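Long-range contacts in flavohemoglobin (Malassezia yamatoensis, PDB 6O0A), which probably detoxifies nitric oxide as a dioxygenase, passing electrons from NAD(P)H through bound FAD to a globin heme: residues 186-191 and 233-238; 208-213 and 222-227. One frame throughout, in Å; residues are numbered along the deposited sequence. Where two conformers were deposited one is given.

Interaction 1 (186-191 and 233-238); sequences VVDMVF and QRRIAI. With FAD (flavin-adenine dinucleotide), chain B.
V187, M189 and F191 pair with I238, I236 and R234 as antiparallel hydrogen-bonded pairs, two backbone bonds to each, and non-hydrogen-bonded pairs alternate with them. The bond from M189 N to I236 O, 2.8 Å, is nearly straight at 172°.

The charged pair lies on the face shared with V190 and A237. R235 meets D188 side-on: NE reaches OD1 of D188 at 2.9 Å, in the guanidinium plane and on the syn lone pair, while NH2 lies 2.8 Å from OD2. With CG anti to the backbone N (chi1 176°) and an extended chain, arginine spans the diagonal between the strands; E326 takes a second salt bridge from NH2, tying this face to a helix of the parallel-sheet region. On that face, V190 CG2 touches R235 CG, the two side chains crossing at a slant.

These strands belong to the antiparallel sheet of the FAD-binding domain, 234-239 being an outermost strand, and its A237 O accepts the flavin N3 hydrogen at 3.0 Å.

Mostly apolar side chains lie on the other face. Unbranched M189, extended at chi2 (179°), reaches along it to put SD 3.7 Å from I238 CD1, and the F191 ring brings CE1 to 4.1 Å from I236 CD1.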
loop_
_atom_site.group_PDB
_atom_site.type_symbol
_atom_site.label_atom_id
_atom_site.label_comp_id
_atom_site.label_asym_id
_atom_site.label_seq_id
_atom_site.Cartn_x
_atom_site.Cartn_y
_atom_site.Cartn_z
ATOM N N VAL A 186 13.891 -3.762 -14.174
ATOM C CA VAL A 186 13.930 -3.193 -12.828
ATOM C C VAL A 186 15.154 -2.299 -12.693
ATOM O O VAL A 186 16.270 -2.702 -13.047
ATOM C CB VAL A 186 13.944 -4.292 -11.747
ATOM C CG1 VAL A 186 14.119 -3.667 -10.381
ATOM C CG2 VAL A 186 12.646 -5.098 -11.813
ATOM N N VAL A 187 14.951 -1.095 -12.153
ATOM C CA VAL A 187 16.021 -0.133 -11.913
ATOM C C VAL A 187 16.087 0.149 -10.414
ATOM O O VAL A 187 15.087 0.544 -9.802
ATOM C CB VAL A 187 15.811 1.157 -12.724
ATOM C CG1 VAL A 187 16.933 2.147 -12.453
ATOM C CG2 VAL A 187 15.732 0.829 -14.217
ATOM N N ASP A 188 17.267 -0.076 -9.838
ATOM C CA ASP A 188 17.562 0.120 -8.421
ATOM C C ASP A 188 18.132 1.526 -8.240
ATOM O O ASP A 188 19.185 1.852 -8.811
ATOM C CB ASP A 188 18.556 -0.977 -8.003
ATOM C CG ASP A 188 18.951 -0.927 -6.531
ATOM O OD1 ASP A 188 18.423 -0.091 -5.776
ATOM O OD2 ASP A 188 19.814 -1.753 -6.128
ATOM N N MET A 189 17.412 2.378 -7.495
ATOM C CA MET A 189 17.688 3.816 -7.449
ATOM C C MET A 189 17.983 4.255 -6.022
ATOM O O MET A 189 17.238 3.909 -5.101
ATOM C CB MET A 189 16.488 4.590 -8.002
ATOM C CG MET A 189 16.119 4.101 -9.401
ATOM S SD MET A 189 14.680 4.975 -10.072
ATOM C CE MET A 189 15.391 6.590 -10.353
ATOM N N VAL A 190 19.051 5.030 -5.838
ATOM C CA VAL A 190 19.417 5.561 -4.524
ATOM C C VAL A 190 19.339 7.082 -4.565
ATOM O O VAL A 190 19.970 7.711 -5.422
ATOM C CB VAL A 190 20.826 5.120 -4.098
ATOM C CG1 VAL A 190 21.171 5.721 -2.722
ATOM C CG2 VAL A 190 20.940 3.576 -4.077
ATOM N N PHE A 191 18.596 7.667 -3.614
ATOM C CA PHE A 191 18.398 9.107 -3.505
ATOM C C PHE A 191 18.987 9.645 -2.202
ATOM O O PHE A 191 18.984 8.962 -1.171
ATOM C CB PHE A 191 16.902 9.473 -3.539
ATOM C CG PHE A 191 16.204 9.159 -4.841
ATOM C CD1 PHE A 191 15.669 7.899 -5.076
ATOM C CD2 PHE A 191 16.056 10.133 -5.808
ATOM C CE1 PHE A 191 15.009 7.617 -6.267
ATOM C CE2 PHE A 191 15.398 9.863 -6.999
ATOM C CZ PHE A 191 14.884 8.601 -7.234
ATOM N N GLN A 233 19.995 8.005 3.080
ATOM C CA GLN A 233 19.537 7.664 1.738
ATOM C C GLN A 233 18.118 7.109 1.754
ATOM O O GLN A 233 17.659 6.544 2.753
ATOM C CB GLN A 233 20.474 6.623 1.093
ATOM C CG GLN A 233 21.887 7.127 0.964
ATOM C CD GLN A 233 22.854 6.042 0.548
ATOM O OE1 GLN A 233 22.649 4.855 0.835
ATOM N NE2 GLN A 233 23.908 6.440 -0.138
ATOM N N ARG A 234 17.428 7.263 0.621
ATOM C CA ARG A 234 16.213 6.512 0.315
ATOM C C ARG A 234 16.497 5.686 -0.929
ATOM O O ARG A 234 16.864 6.245 -1.971
ATOM C CB ARG A 234 15.014 7.432 0.067
ATOM C CG ARG A 234 14.681 8.333 1.242
ATOM C CD ARG A 234 14.091 7.552 2.411
ATOM N NE ARG A 234 13.478 8.481 3.355
ATOM C CZ ARG A 234 13.458 8.322 4.673
ATOM N NH1 ARG A 234 14.011 7.246 5.231
ATOM N NH2 ARG A 234 12.888 9.240 5.438
ATOM N N ARG A 235 16.332 4.371 -0.823
ATOM C CA ARG A 235 16.609 3.459 -1.922
ATOM C C ARG A 235 15.345 2.686 -2.270
ATOM O O ARG A 235 14.647 2.203 -1.374
ATOM C CB ARG A 235 17.742 2.498 -1.562
ATOM C CG ARG A 235 18.013 1.460 -2.636
ATOM C CD ARG A 235 18.976 0.401 -2.107
ATOM N NE ARG A 235 19.090 -0.711 -3.051
ATOM C CZ ARG A 235 19.392 -1.951 -2.679
ATOM N NH1 ARG A 235 19.593 -2.216 -1.399
ATOM N NH2 ARG A 235 19.490 -2.918 -3.583
ATOM N N ILE A 236 15.049 2.591 -3.568
ATOM C CA ILE A 236 13.872 1.899 -4.079
ATOM C C ILE A 236 14.255 1.171 -5.364
ATOM O O ILE A 236 15.193 1.561 -6.068
ATOM C CB ILE A 236 12.687 2.863 -4.346
ATOM C CG1 ILE A 236 13.097 3.917 -5.392
ATOM C CG2 ILE A 236 12.237 3.524 -3.040
ATOM C CD1 ILE A 236 11.957 4.886 -5.763
ATOM N N ALA A 237 13.518 0.105 -5.675
ATOM C CA ALA A 237 13.689 -0.636 -6.922
ATOM C C ALA A 237 12.371 -0.614 -7.674
ATOM O O ALA A 237 11.357 -1.114 -7.172
ATOM C CB ALA A 237 14.131 -2.085 -6.656
ATOM N N ILE A 238 12.385 -0.028 -8.870
ATOM C CA ILE A 238 11.177 0.235 -9.636
ATOM C C ILE A 238 11.124 -0.727 -10.816
ATOM O O ILE A 238 12.030 -0.744 -11.655
ATOM C CB ILE A 238 11.140 1.694 -10.114
ATOM C CG1 ILE A 238 11.219 2.657 -8.922
ATOM C CG2 ILE A 238 9.875 1.953 -10.971
ATOM C CD1 ILE A 238 11.186 4.164 -9.321
HETATM P PA FAD B . -0.002 3.417 -13.346
HETATM O O1A FAD B . 0.010 4.614 -14.221
HETATM O O2A FAD B . -0.384 3.665 -11.912
HETATM O O5B FAD B . -0.975 2.311 -13.960
HETATM C C5B FAD B . -1.312 1.142 -13.191
HETATM C C4B FAD B . -2.290 0.359 -14.031
HETATM O O4B FAD B . -3.442 1.188 -14.306
HETATM C C3B FAD B . -1.779 -0.047 -15.401
HETATM O O3B FAD B . -1.031 -1.261 -15.362
HETATM C C2B FAD B . -3.082 -0.228 -16.186
HETATM O O2B FAD B . -3.661 -1.509 -15.958
HETATM C C1B FAD B . -3.977 0.860 -15.578
HETATM N N9A FAD B . -4.048 2.077 -16.381
HETATM C C8A FAD B . -3.058 3.007 -16.545
HETATM N N7A FAD B . -3.363 3.972 -17.379
HETATM C C5A FAD B . -4.644 3.649 -17.797
HETATM C C6A FAD B . -5.506 4.238 -18.739
HETATM N N6A FAD B . -5.201 5.339 -19.437
HETATM N N1A FAD B . -6.699 3.640 -18.960
HETATM C C2A FAD B . -7.002 2.535 -18.271
HETATM N N3A FAD B . -6.266 1.883 -17.364
HETATM C C4A FAD B . -5.089 2.490 -17.178
HETATM N N1 FAD B . 6.326 -0.998 -7.422
HETATM C C2 FAD B . 7.625 -1.362 -7.642
HETATM O O2 FAD B . 8.073 -1.518 -8.786
HETATM N N3 FAD B . 8.471 -1.563 -6.554
HETATM C C4 FAD B . 8.125 -1.418 -5.223
HETATM O O4 FAD B . 8.960 -1.596 -4.336
HETATM C C4X FAD B . 6.752 -1.031 -5.003
HETATM N N5 FAD B . 6.344 -0.874 -3.771
HETATM C C5X FAD B . 5.020 -0.500 -3.564
HETATM C C6 FAD B . 4.562 -0.343 -2.255
HETATM C C7 FAD B . 3.250 0.043 -1.994
HETATM C C7M FAD B . 2.775 0.165 -0.567
HETATM C C8 FAD B . 2.378 0.297 -3.066
HETATM C C8M FAD B . 0.963 0.752 -2.826
HETATM C C9 FAD B . 2.828 0.129 -4.371
HETATM C C9A FAD B . 4.133 -0.279 -4.630
HETATM N N10 FAD B . 4.613 -0.464 -5.946
HETATM C C10 FAD B . 5.920 -0.844 -6.166
HETATM C "C1'" FAD B . 3.757 -0.167 -7.106
HETATM C "C2'" FAD B . 3.876 1.284 -7.560
HETATM O "O2'" FAD B . 3.408 2.147 -6.523
HETATM C "C3'" FAD B . 3.096 1.555 -8.851
HETATM O "O3'" FAD B . 1.748 1.120 -8.685
HETATM C "C4'" FAD B . 3.690 0.861 -10.076
HETATM O "O4'" FAD B . 5.082 1.176 -10.149
HETATM C "C5'" FAD B . 2.986 1.240 -11.363
HETATM O "O5'" FAD B . 3.100 2.670 -11.549
HETATM P P FAD B . 2.835 3.248 -13.013
HETATM O O1P FAD B . 3.821 2.824 -14.044
HETATM O O2P FAD B . 2.768 4.744 -12.872
HETATM O O3P FAD B . 1.404 2.681 -13.423
#

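Interaction 2 (208-213 and 222-227); sequences ISIYAR and RQFTLL. With FAD (flavin-adenine dinucleotide), chain B.
I208, S209 and I210 pair with F224, Q223 and R222 across a beta hairpin in the FAD-binding domain, where strand 219-225 is an outermost strand of the antiparallel sheet and carries the cofactor. The short strand segments run antiparallel at 133°, a marked twist. Two backbone bonds join I208 to F224 and two join I210 to R222, with the non-hydrogen-bonded pair S209-Q223 between them.

Side chains reinforce the pairing on both faces. The Q223 amide, folded back by a bend at chi2 (77°), sends NE2 to S209 OG at 3.0 Å, with the hydroxyl in the amide plane; S108 is a further partner of that hydroxyl, so a small serine bridges the hairpin and the globin part. On the other face, I210 CG2 lies 3.6 Å from F224 CE2, at the ring edge. I208 crosses L226 at about a right angle, its CG1 against CD2.

R222 to T225 follow the FAD from pyrophosphate to flavin. R222 NE reaches phosphate oxygen O2P at 2.8 Å and NH2 reaches O1A at 3.0 Å, so one guanidinium spans both phosphates; the bend at chi2 (-65°) turns it there. Q223 O accepts the ribityl O2' hydrogen at 2.6 Å, and F224 packs its ring beside the flavin and ribityl chain, with O2' over one face. T225 N lies between flavin N5 (3.2 Å) and O4, hydrogen-bonded to both.

R222, Q223, F224 and T225 fit the RxYS-type flavin motif of the ferredoxin reductase family, with phenylalanine and threonine at the last two places. Arginine should offset the pyrophosphate charge, while the T225 N-H would probably draw electron density toward N5 and O4 of the oxidised ring and favour electron uptake; its bond to N5 would have to change once N5 is protonated.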
loop_
_atom_site.group_PDB
_atom_site.type_symbol
_atom_site.label_atom_id
_atom_site.label_comp_id
_atom_site.label_asym_id
_atom_site.label_seq_id
_atom_site.Cartn_x
_atom_site.Cartn_y
_atom_site.Cartn_z
ATOM N N ILE A 208 7.765 4.955 0.572
ATOM C CA ILE A 208 7.674 6.394 0.378
ATOM C C ILE A 208 6.843 6.630 -0.873
ATOM O O ILE A 208 6.710 5.759 -1.733
ATOM C CB ILE A 208 9.063 7.078 0.263
ATOM C CG1 ILE A 208 10.017 6.322 -0.677
ATOM C CG2 ILE A 208 9.746 7.175 1.644
ATOM C CD1 ILE A 208 9.738 6.441 -2.163
ATOM N N SER A 209 6.286 7.824 -0.971
ATOM C CA SER A 209 5.747 8.318 -2.229
ATOM C C SER A 209 6.797 9.213 -2.878
ATOM O O SER A 209 7.331 10.118 -2.225
ATOM C CB SER A 209 4.442 9.103 -2.021
ATOM O OG SER A 209 3.363 8.266 -1.626
ATOM N N ILE A 210 7.117 8.930 -4.135
ATOM C CA ILE A 210 8.035 9.743 -4.919
ATOM C C ILE A 210 7.231 10.421 -6.024
ATOM O O ILE A 210 6.274 9.839 -6.561
ATOM C CB ILE A 210 9.203 8.900 -5.478
ATOM C CG1 ILE A 210 10.228 9.807 -6.158
ATOM C CG2 ILE A 210 8.706 7.815 -6.414
ATOM C CD1 ILE A 210 11.584 9.168 -6.302
ATOM N N TYR A 211 7.622 11.658 -6.347
ATOM C CA TYR A 211 6.858 12.555 -7.205
ATOM C C TYR A 211 7.662 12.918 -8.445
ATOM O O TYR A 211 8.832 13.292 -8.341
ATOM C CB TYR A 211 6.487 13.842 -6.448
ATOM C CG TYR A 211 5.522 13.624 -5.308
ATOM C CD1 TYR A 211 5.926 12.979 -4.136
ATOM C CD2 TYR A 211 4.206 14.045 -5.406
ATOM C CE1 TYR A 211 5.032 12.766 -3.093
ATOM C CE2 TYR A 211 3.311 13.854 -4.366
ATOM C CZ TYR A 211 3.734 13.204 -3.211
ATOM O OH TYR A 211 2.839 12.994 -2.185
ATOM N N ALA A 212 7.017 12.849 -9.607
ATOM C CA ALA A 212 7.586 13.428 -10.819
ATOM C C ALA A 212 6.443 13.922 -11.694
ATOM O O ALA A 212 5.275 13.593 -11.472
ATOM C CB ALA A 212 8.459 12.425 -11.572
ATOM N N ARG A 213 6.785 14.708 -12.703
ATOM C CA ARG A 213 5.744 15.233 -13.576
ATOM C C ARG A 213 5.528 14.319 -14.772
ATOM O O ARG A 213 6.471 13.706 -15.292
ATOM C CB ARG A 213 6.074 16.654 -14.033
ATOM C CG ARG A 213 5.990 17.616 -12.863
ATOM C CD ARG A 213 5.892 19.072 -13.218
ATOM N NE ARG A 213 5.904 19.800 -11.955
ATOM C CZ ARG A 213 4.814 20.215 -11.318
ATOM N NH1 ARG A 213 3.613 20.028 -11.841
ATOM N NH2 ARG A 213 4.931 20.836 -10.154
ATOM N N ARG A 222 3.852 8.021 -6.833
ATOM C CA ARG A 222 3.699 6.571 -6.734
ATOM C C ARG A 222 4.465 6.110 -5.500
ATOM O O ARG A 222 5.437 6.749 -5.095
ATOM C CB ARG A 222 4.238 5.846 -7.973
ATOM C CG ARG A 222 3.596 6.250 -9.316
ATOM C CD ARG A 222 2.125 5.860 -9.358
ATOM N NE ARG A 222 1.527 5.991 -10.697
ATOM C CZ ARG A 222 0.731 6.983 -11.090
ATOM N NH1 ARG A 222 0.419 7.978 -10.264
ATOM N NH2 ARG A 222 0.231 6.978 -12.318
ATOM N N GLN A 223 4.039 4.984 -4.923
ATOM C CA GLN A 223 4.677 4.425 -3.729
ATOM C C GLN A 223 5.678 3.333 -4.080
ATOM O O GLN A 223 5.426 2.508 -4.965
ATOM C CB GLN A 223 3.642 3.855 -2.758
ATOM C CG GLN A 223 2.712 4.916 -2.168
ATOM C CD GLN A 223 1.642 5.353 -3.147
ATOM O OE1 GLN A 223 0.953 4.519 -3.735
ATOM N NE2 GLN A 223 1.474 6.675 -3.305
ATOM N N PHE A 224 6.808 3.327 -3.369
ATOM C CA PHE A 224 7.786 2.247 -3.495
ATOM C C PHE A 224 8.346 1.885 -2.130
ATOM O O PHE A 224 8.592 2.751 -1.293
ATOM C CB PHE A 224 8.915 2.623 -4.462
ATOM C CG PHE A 224 8.418 2.942 -5.839
ATOM C CD1 PHE A 224 8.086 1.933 -6.724
ATOM C CD2 PHE A 224 8.229 4.260 -6.228
ATOM C CE1 PHE A 224 7.594 2.229 -7.985
ATOM C CE2 PHE A 224 7.741 4.565 -7.483
ATOM C CZ PHE A 224 7.424 3.548 -8.368
ATOM N N THR A 225 8.548 0.588 -1.919
ATOM C CA THR A 225 9.083 0.076 -0.666
ATOM C C THR A 225 10.548 0.462 -0.483
ATOM O O THR A 225 11.366 0.331 -1.400
ATOM C CB THR A 225 8.935 -1.447 -0.661
ATOM O OG1 THR A 225 7.550 -1.775 -0.822
ATOM C CG2 THR A 225 9.447 -2.036 0.662
ATOM N N LEU A 226 10.883 0.929 0.719
ATOM C CA LEU A 226 12.260 1.282 1.031
ATOM C C LEU A 226 13.141 0.042 1.128
ATOM O O LEU A 226 12.750 -0.979 1.702
ATOM C CB LEU A 226 12.319 2.056 2.343
ATOM C CG LEU A 226 11.733 3.457 2.180
ATOM C CD1 LEU A 226 11.696 4.156 3.546
ATOM C CD2 LEU A 226 12.585 4.244 1.179
ATOM N N LEU A 227 14.342 0.151 0.582
ATOM C CA LEU A 227 15.334 -0.919 0.559
ATOM C C LEU A 227 16.554 -0.582 1.415
ATOM O O LEU A 227 16.822 0.591 1.722
ATOM C CB LEU A 227 15.782 -1.186 -0.886
ATOM C CG LEU A 227 14.706 -1.723 -1.828
ATOM C CD1 LEU A 227 15.242 -1.770 -3.236
ATOM C CD2 LEU A 227 14.235 -3.109 -1.364
HETATM P PA FAD B . -0.002 3.417 -13.346
HETATM O O1A FAD B . 0.010 4.614 -14.221
HETATM O O2A FAD B . -0.384 3.665 -11.912
HETATM O O5B FAD B . -0.975 2.311 -13.960
HETATM C C5B FAD B . -1.312 1.142 -13.191
HETATM C C4B FAD B . -2.290 0.359 -14.031
HETATM O O4B FAD B . -3.442 1.188 -14.306
HETATM C C3B FAD B . -1.779 -0.047 -15.401
HETATM O O3B FAD B . -1.031 -1.261 -15.362
HETATM C C2B FAD B . -3.082 -0.228 -16.186
HETATM O O2B FAD B . -3.661 -1.509 -15.958
HETATM C C1B FAD B . -3.977 0.860 -15.578
HETATM N N9A FAD B . -4.048 2.077 -16.381
HETATM C C8A FAD B . -3.058 3.007 -16.545
HETATM N N7A FAD B . -3.363 3.972 -17.379
HETATM C C5A FAD B . -4.644 3.649 -17.797
HETATM C C6A FAD B . -5.506 4.238 -18.739
HETATM N N6A FAD B . -5.201 5.339 -19.437
HETATM N N1A FAD B . -6.699 3.640 -18.960
HETATM C C2A FAD B . -7.002 2.535 -18.271
HETATM N N3A FAD B . -6.266 1.883 -17.364
HETATM C C4A FAD B . -5.089 2.490 -17.178
HETATM N N1 FAD B . 6.326 -0.998 -7.422
HETATM C C2 FAD B . 7.625 -1.362 -7.642
HETATM O O2 FAD B . 8.073 -1.518 -8.786
HETATM N N3 FAD B . 8.471 -1.563 -6.554
HETATM C C4 FAD B . 8.125 -1.418 -5.223
HETATM O O4 FAD B . 8.960 -1.596 -4.336
HETATM C C4X FAD B . 6.752 -1.031 -5.003
HETATM N N5 FAD B . 6.344 -0.874 -3.771
HETATM C C5X FAD B . 5.020 -0.500 -3.564
HETATM C C6 FAD B . 4.562 -0.343 -2.255
HETATM C C7 FAD B . 3.250 0.043 -1.994
HETATM C C7M FAD B . 2.775 0.165 -0.567
HETATM C C8 FAD B . 2.378 0.297 -3.066
HETATM C C8M FAD B . 0.963 0.752 -2.826
HETATM C C9 FAD B . 2.828 0.129 -4.371
HETATM C C9A FAD B . 4.133 -0.279 -4.630
HETATM N N10 FAD B . 4.613 -0.464 -5.946
HETATM C C10 FAD B . 5.920 -0.844 -6.166
HETATM C "C1'" FAD B . 3.757 -0.167 -7.106
HETATM C "C2'" FAD B . 3.876 1.284 -7.560
HETATM O "O2'" FAD B . 3.408 2.147 -6.523
HETATM C "C3'" FAD B . 3.096 1.555 -8.851
HETATM O "O3'" FAD B . 1.748 1.120 -8.685
HETATM C "C4'" FAD B . 3.690 0.861 -10.076
HETATM O "O4'" FAD B . 5.082 1.176 -10.149
HETATM C "C5'" FAD B . 2.986 1.240 -11.363
HETATM O "O5'" FAD B . 3.100 2.670 -11.549
HETATM P P FAD B . 2.835 3.248 -13.013
HETATM O O1P FAD B . 3.821 2.824 -14.044
HETATM O O2P FAD B . 2.768 4.744 -12.872
HETATM O O3P FAD B . 1.404 2.681 -13.423
#

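In the fold
Interactions 1 and 2 have centres about 9 Å apart and belong to one antiparallel sheet of the FAD-binding domain, but their pairs lie at its opposite margins: 219-225 and 234-239 are its outermost strands. Along the chain interaction 2 is nested within the loop closed by interaction 1, strand 207-213 following 186-193 and strand 234-239 following 219-225. The margins meet where L227 N, just past strand 219-225, probably hydrogen-bonds to R235 O at 2.9 Å; F191 CZ and I210 CD1, from inner strands, pack at 3.5 Å. This closure, as in the family's flavin-binding barrel, lets both contacts meet one FAD, interaction 1 at flavin N3 and interaction 2 from isoalloxazine to pyrophosphate.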